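Long-range contact in carbohydrate binding family 6 (PDB 5A8C), which probably removes arabinofuranosyl groups from arabinose-containing polysaccharides as an alpha-L-arabinofuranosidase of glycoside hydrolase family 43: residues Q250-N262 / D311-G323. Residues are numbered along the deposited sequence; the frame is centred on the assembly and turned at random. Where two conformers were deposited one is given.
Sequences QYKGVILPQPPDN and DGTIKQVVPTVDG
With CG anti to its backbone N (chi1 -175°) and the chain extended beyond, the side chain of Gln-316 runs alongside Val-254, pointing the same way, and brings its amide to the ring of Pro-257. OE1 of Gln-316 lies 3.8 Å from CG1 of Val-254, while NE2 comes equally near CG and CD of Pro-257, so the amide meets the proline ring by van der Waals contact. The backbones also join directly: Val-317 N donates to Ile-255 O at 2.8 Å, almost in line with the carbonyl bond (C=O...N 163°). Just upstream, a water donates to both Val-254 O and Ile-314 O and so spans the gap beside that bond. In the five-bladed beta-propeller of this family, 250-256 is the outermost strand of a four-stranded blade, and the irregular chain 311-323 runs parallel to it along its outer edge. At Ile-255, where the chain turns a corner, Ile-255 and Leu-256 both face Ile-237 in a classic beta bulge. Branched side chains add apolar contacts: CD1 of Ile-255 meets CD1 of Ile-314 at 3.9 Å, Ile-255 also touching Ser-225 and Ile-314 touching Tyr-223, both of strand 221-228, and CD1 of Leu-256 reaches CG1 of Val-317 at 3.7 Å. Val-317 and Pro-319 also touch strand 277-284, through Val-280 and Tyr-282, so 311-323 probably bridges two blades. Farther on, Pro-260 sets CD against CB of Pro-319 at 3.6 Å, its ring oblique to that proline, and CG of Pro-260 rests 3.9 Å from CG1 of Val-321.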
ATOM      1  N   GLN A 250      11.093  17.150   3.237  1.00  9.17           N
ATOM      2  CA  GLN A 250      10.427  18.397   2.876  1.00  9.70           C
ATOM      3  C   GLN A 250       9.332  18.071   1.880  1.00  8.86           C
ATOM      4  O   GLN A 250       9.504  17.317   0.901  1.00  8.76           O
ATOM      5  CB  GLN A 250      11.420  19.375   2.236  1.00 13.16           C
ATOM      6  CG  GLN A 250      12.474  19.847   3.258  1.00 15.83           C
ATOM      7  CD  GLN A 250      11.937  20.752   4.363  1.00 21.40           C
ATOM      8  OE1 GLN A 250      10.865  21.347   4.253  1.00 28.02           O
ATOM      9  NE2 GLN A 250      12.683  20.858   5.422  1.00 27.14           N
ATOM     10  N   TYR A 251       8.170  18.684   2.076  1.00  8.93           N
ATOM     11  CA  TYR A 251       6.974  18.482   1.209  1.00  8.43           C
ATOM     12  C   TYR A 251       7.257  18.990  -0.174  1.00  7.97           C
ATOM     13  O   TYR A 251       7.809  20.089  -0.376  1.00  9.17           O
ATOM     14  CB  TYR A 251       5.808  19.261   1.838  1.00  9.25           C
ATOM     15  CG  TYR A 251       4.558  19.172   1.022  1.00  8.92           C
ATOM     16  CD1 TYR A 251       3.714  18.097   1.125  1.00  9.12           C
ATOM     17  CD2 TYR A 251       4.248  20.174   0.094  1.00  9.40           C
ATOM     18  CE1 TYR A 251       2.573  18.011   0.343  1.00  9.41           C
ATOM     19  CE2 TYR A 251       3.109  20.118  -0.697  1.00 10.01           C
ATOM     20  CZ  TYR A 251       2.282  19.031  -0.577  1.00  9.27           C
ATOM     21  OH  TYR A 251       1.171  18.957  -1.387  1.00 10.68           O
ATOM     22  N   LYS A 252       6.805  18.219  -1.186  1.00  7.77           N
ATOM     23  CA  LYS A 252       7.035  18.525  -2.584  1.00  7.94           C
ATOM     24  C   LYS A 252       5.784  18.630  -3.455  1.00  8.35           C
ATOM     25  O   LYS A 252       5.896  19.189  -4.543  1.00  9.80           O
ATOM     26  CB  LYS A 252       7.981  17.536  -3.201  1.00  8.53           C
ATOM     27  CG  LYS A 252       9.353  17.491  -2.573  1.00  9.07           C
ATOM     28  CD  LYS A 252      10.141  18.769  -2.713  1.00 10.01           C
ATOM     29  CE  LYS A 252      11.506  18.649  -2.064  1.00 12.58           C
ATOM     30  NZ  LYS A 252      12.255  19.923  -2.077  1.00 13.68           N
ATOM     31  N   GLY A 253       4.638  18.167  -2.999  1.00  8.32           N
ATOM     32  CA  GLY A 253       3.405  18.315  -3.778  1.00  8.59           C
ATOM     33  C   GLY A 253       2.608  17.072  -3.905  1.00  7.37           C
ATOM     34  O   GLY A 253       2.670  16.136  -3.104  1.00  7.66           O
ATOM     35  N   VAL A 254       1.806  17.038  -4.975  1.00  7.90           N
ATOM     36  CA  VAL A 254       0.823  16.001  -5.276  1.00  7.39           C
ATOM     37  C   VAL A 254       1.327  15.079  -6.372  1.00  7.31           C
ATOM     38  O   VAL A 254       1.719  15.520  -7.443  1.00  9.49           O
ATOM     39  CB  VAL A 254      -0.519  16.661  -5.714  1.00  7.76           C
ATOM     40  CG1 VAL A 254      -1.494  15.613  -6.204  1.00  7.73           C
ATOM     41  CG2 VAL A 254      -1.117  17.464  -4.556  1.00  8.77           C
ATOM     42  N   ILE A 255       1.289  13.787  -6.091  1.00  7.08           N
ATOM     43  CA  ILE A 255       1.516  12.743  -7.088  1.00  7.89           C
ATOM     44  C   ILE A 255       0.252  12.370  -7.831  1.00  6.79           C
ATOM     45  O   ILE A 255       0.251  12.232  -9.056  1.00  8.37           O
ATOM     46  CB  ILE A 255       2.124  11.491  -6.448  1.00  8.16           C
ATOM     47  CG1 ILE A 255       3.489  11.818  -5.838  1.00  9.47           C
ATOM     48  CG2 ILE A 255       2.210  10.366  -7.489  1.00  9.41           C
ATOM     49  CD1 ILE A 255       4.145  10.671  -5.116  1.00 10.65           C
ATOM     50  N   LEU A 256      -0.848  12.178  -7.117  1.00  6.24           N
ATOM     51  CA  LEU A 256      -2.095  11.669  -7.705  1.00  6.64           C
ATOM     52  C   LEU A 256      -3.264  12.409  -7.088  1.00  6.40           C
ATOM     53  O   LEU A 256      -3.400  12.395  -5.864  1.00  7.44           O
ATOM     54  CB  LEU A 256      -2.238  10.186  -7.487  1.00  7.22           C
ATOM     55  CG  LEU A 256      -3.385   9.519  -8.251  1.00  8.29           C
ATOM     56  CD1 LEU A 256      -3.079   9.367  -9.739  1.00  9.92           C
ATOM     57  CD2 LEU A 256      -3.695   8.163  -7.627  1.00  9.43           C
ATOM     58  N   PRO A 257      -4.051  13.131  -7.862  1.00  6.25           N
ATOM     59  CA  PRO A 257      -5.271  13.739  -7.334  1.00  6.36           C
ATOM     60  C   PRO A 257      -6.348  12.672  -7.110  1.00  5.96           C
ATOM     61  O   PRO A 257      -6.060  11.486  -7.185  1.00  6.73           O
ATOM     62  CB  PRO A 257      -5.649  14.723  -8.454  1.00  7.85           C
ATOM     63  CG  PRO A 257      -5.288  13.982  -9.672  1.00  8.38           C
ATOM     64  CD  PRO A 257      -4.033  13.223  -9.355  1.00  7.57           C
ATOM     65  N   GLN A 258      -7.573  13.098  -6.811  1.00  6.56           N
ATOM     66  CA  GLN A 258      -8.669  12.097  -6.858  1.00  6.48           C
ATOM     67  C   GLN A 258      -8.756  11.541  -8.271  1.00  6.72           C
ATOM     68  O   GLN A 258      -8.871  12.309  -9.220  1.00  8.15           O
ATOM     69  CB  GLN A 258      -9.998  12.741  -6.510  1.00  6.41           C
ATOM     70  CG  GLN A 258     -10.199  12.921  -5.022  1.00  6.40           C
ATOM     71  CD  GLN A 258     -10.606  11.642  -4.333  1.00  6.40           C
ATOM     72  OE1 GLN A 258     -11.506  10.941  -4.813  1.00  7.47           O
ATOM     73  NE2 GLN A 258     -10.027  11.348  -3.194  1.00  6.88           N
ATOM     74  N   PRO A 259      -8.731  10.224  -8.403  1.00  6.76           N
ATOM     75  CA  PRO A 259      -8.975   9.635  -9.740  1.00  7.94           C
ATOM     76  C   PRO A 259     -10.404   9.849 -10.167  1.00  7.26           C
ATOM     77  O   PRO A 259     -11.281  10.111  -9.323  1.00  8.02           O
ATOM     78  CB  PRO A 259      -8.708   8.159  -9.521  1.00 10.23           C
ATOM     79  CG  PRO A 259      -8.504   7.956  -8.185  1.00 11.92           C
ATOM     80  CD  PRO A 259      -8.530   9.185  -7.391  1.00  7.73           C
ATOM     81  N   PRO A 260     -10.706   9.657 -11.445  1.00  7.99           N
ATOM     82  CA  PRO A 260     -12.114   9.634 -11.864  1.00  8.46           C
ATOM     83  C   PRO A 260     -12.884   8.523 -11.188  1.00  7.37           C
ATOM     84  O   PRO A 260     -12.341   7.503 -10.759  1.00  7.69           O
ATOM     85  CB  PRO A 260     -12.029   9.436 -13.385  1.00  9.80           C
ATOM     86  CG  PRO A 260     -10.728   8.761 -13.570  1.00 11.49           C
ATOM     87  CD  PRO A 260      -9.790   9.316 -12.522  1.00  9.49           C
ATOM     88  N   ASP A 261     -14.195   8.739 -11.102  1.00  7.19           N
ATOM     89  CA  ASP A 261     -15.090   7.722 -10.580  1.00  7.40           C
ATOM     90  C   ASP A 261     -14.695   7.230  -9.203  1.00  6.58           C
ATOM     91  O   ASP A 261     -14.725   6.024  -8.927  1.00  6.99           O
ATOM     92  CB  ASP A 261     -15.236   6.547 -11.560  1.00  8.26           C
ATOM     93  CG  ASP A 261     -15.813   6.908 -12.912  1.00  9.17           C
ATOM     94  OD1 ASP A 261     -16.415   8.009 -13.044  1.00 11.13           O
ATOM     95  OD2 ASP A 261     -15.715   6.080 -13.832  1.00 10.56           O
ATOM     96  N   ASN A 262     -14.378   8.178  -8.311  1.00  6.70           N
ATOM     97  CA  ASN A 262     -13.969   7.834  -6.976  1.00  6.32           C
ATOM     98  C   ASN A 262     -14.842   8.367  -5.876  1.00  6.36           C
ATOM     99  O   ASN A 262     -14.538   8.126  -4.684  1.00  6.89           O
ATOM    100  CB  ASN A 262     -12.497   8.145  -6.724  1.00  6.61           C
ATOM    101  CG  ASN A 262     -11.934   7.336  -5.595  1.00  5.97           C
ATOM    102  OD1 ASN A 262     -12.065   6.098  -5.589  1.00  6.13           O
ATOM    103  ND2 ASN A 262     -11.277   7.966  -4.657  1.00  6.51           N
ATOM    104  N   ASP A 311      14.746  17.648 -11.772  1.00 17.80           N
ATOM    105  CA  ASP A 311      15.240  17.913 -10.404  1.00 19.51           C
ATOM    106  C   ASP A 311      14.896  16.762  -9.421  1.00 17.48           C
ATOM    107  O   ASP A 311      15.137  16.876  -8.213  1.00 21.12           O
ATOM    108  CB  ASP A 311      14.717  19.260  -9.878  1.00 21.36           C
ATOM    109  CG  ASP A 311      13.223  19.300  -9.644  1.00 18.99           C
ATOM    110  OD1 ASP A 311      12.548  18.285  -9.893  1.00 17.67           O
ATOM    111  OD2 ASP A 311      12.706  20.389  -9.291  1.00 25.31           O
ATOM    112  N   GLY A 312      14.292  15.678  -9.916  1.00 14.19           N
ATOM    113  CA  GLY A 312      13.941  14.543  -9.101  1.00 13.39           C
ATOM    114  C   GLY A 312      12.561  14.580  -8.508  1.00 10.63           C
ATOM    115  O   GLY A 312      12.123  13.582  -7.927  1.00 11.14           O
ATOM    116  N   THR A 313      11.880  15.722  -8.578  1.00  9.96           N
ATOM    117  CA  THR A 313      10.487  15.754  -8.174  1.00  9.34           C
ATOM    118  C   THR A 313       9.692  14.878  -9.151  1.00  9.29           C
ATOM    119  O   THR A 313      10.141  14.504 -10.246  1.00  9.68           O
ATOM    120  CB  THR A 313       9.943  17.172  -8.101  1.00 10.93           C
ATOM    121  OG1 THR A 313      10.072  17.829  -9.353  1.00 11.62           O
ATOM    122  CG2 THR A 313      10.695  17.955  -7.021  1.00 12.19           C
ATOM    123  N   ILE A 314       8.498  14.512  -8.696  1.00  9.39           N
ATOM    124  CA  ILE A 314       7.582  13.655  -9.452  1.00  9.73           C
ATOM    125  C   ILE A 314       6.521  14.518 -10.118  1.00  9.94           C
ATOM    126  O   ILE A 314       5.862  15.328  -9.458  1.00 11.60           O
ATOM    127  CB  ILE A 314       6.951  12.592  -8.532  1.00  9.15           C
ATOM    128  CG1 ILE A 314       8.034  11.679  -7.991  1.00 10.18           C
ATOM    129  CG2 ILE A 314       5.879  11.819  -9.292  1.00  9.26           C
ATOM    130  CD1 ILE A 314       7.568  10.740  -6.909  1.00 11.02           C
ATOM    131  N   LYS A 315       6.337  14.335 -11.428  1.00 10.37           N
ATOM    132  CA  LYS A 315       5.232  15.029 -12.119  0.50 11.90           C
ATOM    133  C   LYS A 315       3.920  14.446 -11.684  1.00 10.64           C
ATOM    134  O   LYS A 315       3.776  13.259 -11.480  1.00 11.69           O
ATOM    135  CB  LYS A 315       5.251  14.862 -13.632  0.50 13.76           C
ATOM    136  CG  LYS A 315       6.417  15.523 -14.291  0.50 15.62           C
ATOM    137  CD  LYS A 315       6.327  15.424 -15.813  0.50 17.73           C
ATOM    138  CE  LYS A 315       7.648  14.974 -16.461  0.50 22.57           C
ATOM    139  NZ  LYS A 315       7.586  14.425 -17.863  0.50 24.51           N
ATOM    140  N   GLN A 316       2.944  15.306 -11.544  1.00 10.54           N
ATOM    141  CA  GLN A 316       1.632  14.812 -11.182  1.00 10.69           C
ATOM    142  C   GLN A 316       1.126  13.808 -12.250  1.00  9.40           C
ATOM    143  O   GLN A 316       1.167  14.075 -13.446  1.00  9.21           O
ATOM    144  CB  GLN A 316       0.654  15.956 -11.025  1.00 11.89           C
ATOM    145  CG  GLN A 316      -0.705  15.491 -10.525  1.00 12.86           C
ATOM    146  CD  GLN A 316      -1.513  16.635 -10.097  1.00 17.20           C
ATOM    147  OE1 GLN A 316      -1.058  17.568  -9.387  1.00 23.60           O
ATOM    148  NE2 GLN A 316      -2.732  16.607 -10.527  1.00 21.56           N
ATOM    149  N   VAL A 317       0.637  12.659 -11.772  1.00  8.52           N
ATOM    150  CA  VAL A 317       0.113  11.612 -12.638  1.00  8.94           C
ATOM    151  C   VAL A 317      -1.194  12.044 -13.233  1.00  8.83           C
ATOM    152  O   VAL A 317      -2.028  12.701 -12.568  1.00  9.36           O
ATOM    153  CB  VAL A 317      -0.042  10.312 -11.804  1.00  9.56           C
ATOM    154  CG1 VAL A 317      -0.775   9.194 -12.572  1.00 10.62           C
ATOM    155  CG2 VAL A 317       1.330   9.793 -11.351  1.00 10.77           C
ATOM    156  N   VAL A 318      -1.380  11.626 -14.485  1.00  9.45           N
ATOM    157  CA  VAL A 318      -2.601  11.879 -15.234  1.00 10.10           C
ATOM    158  C   VAL A 318      -3.379  10.576 -15.354  1.00 10.08           C
ATOM    159  O   VAL A 318      -2.991   9.670 -16.101  1.00 11.15           O
ATOM    160  CB  VAL A 318      -2.268  12.410 -16.614  1.00 10.91           C
ATOM    161  CG1 VAL A 318      -3.517  12.618 -17.427  1.00 12.04           C
ATOM    162  CG2 VAL A 318      -1.495  13.714 -16.495  1.00 12.13           C
ATOM    163  N   PRO A 319      -4.493  10.430 -14.592  1.00  9.67           N
ATOM    164  CA  PRO A 319      -5.248   9.203 -14.718  1.00  9.62           C
ATOM    165  C   PRO A 319      -5.765   9.023 -16.148  1.00 10.41           C
ATOM    166  O   PRO A 319      -6.207   9.992 -16.764  1.00 11.59           O
ATOM    167  CB  PRO A 319      -6.382   9.399 -13.701  1.00 10.42           C
ATOM    168  CG  PRO A 319      -5.837  10.306 -12.651  1.00 10.70           C
ATOM    169  CD  PRO A 319      -4.968  11.256 -13.453  1.00 10.41           C
ATOM    170  N   THR A 320      -5.754   7.797 -16.631  1.00 10.57           N
ATOM    171  CA  THR A 320      -6.266   7.495 -17.932  1.00 11.92           C
ATOM    172  C   THR A 320      -7.423   6.523 -17.833  1.00 11.67           C
ATOM    173  O   THR A 320      -7.545   5.735 -16.899  1.00 13.29           O
ATOM    174  CB  THR A 320      -5.189   6.883 -18.890  1.00 14.39           C
ATOM    175  OG1 THR A 320      -4.783   5.611 -18.409  1.00 14.10           O
ATOM    176  CG2 THR A 320      -4.001   7.801 -19.120  1.00 15.37           C
ATOM    177  N   VAL A 321      -8.279   6.554 -18.836  1.00 12.83           N
ATOM    178  CA  VAL A 321      -9.500   5.744 -18.829  1.00 12.93           C
ATOM    179  C   VAL A 321      -9.655   4.946 -20.133  1.00 14.73           C
ATOM    180  O   VAL A 321     -10.721   4.398 -20.391  1.00 16.35           O
ATOM    181  CB  VAL A 321     -10.758   6.602 -18.526  1.00 14.71           C
ATOM    182  CG1 VAL A 321     -10.602   7.237 -17.145  1.00 14.94           C
ATOM    183  CG2 VAL A 321     -11.018   7.633 -19.604  1.00 15.36           C
ATOM    184  N   ASP A 322      -8.577   4.819 -20.927  1.00 15.81           N
ATOM    185  CA  ASP A 322      -8.628   4.022 -22.131  1.00 17.82           C
ATOM    186  C   ASP A 322      -7.444   3.049 -22.219  1.00 16.41           C
ATOM    187  O   ASP A 322      -7.079   2.583 -23.314  1.00 18.52           O
ATOM    188  CB  ASP A 322      -8.746   4.937 -23.376  1.00 22.05           C
ATOM    189  CG  ASP A 322     -10.066   5.722 -23.414  1.00 29.61           C
ATOM    190  OD1 ASP A 322     -11.137   5.070 -23.611  1.00 45.09           O
ATOM    191  OD2 ASP A 322     -10.039   6.985 -23.260  1.00 41.95           O
ATOM    192  N   GLY A 323      -6.883   2.700 -21.072  1.00 14.26           N
ATOM    193  CA  GLY A 323      -5.795   1.731 -21.014  1.00 14.41           C
ATOM    194  C   GLY A 323      -4.435   2.381 -21.041  1.00 14.16           C
ATOM    195  O   GLY A 323      -4.286   3.501 -21.570  1.00 16.08           O
TER
HETATM  196  O   HOH W   1       3.958  16.822  -8.255  1.00 18.26           O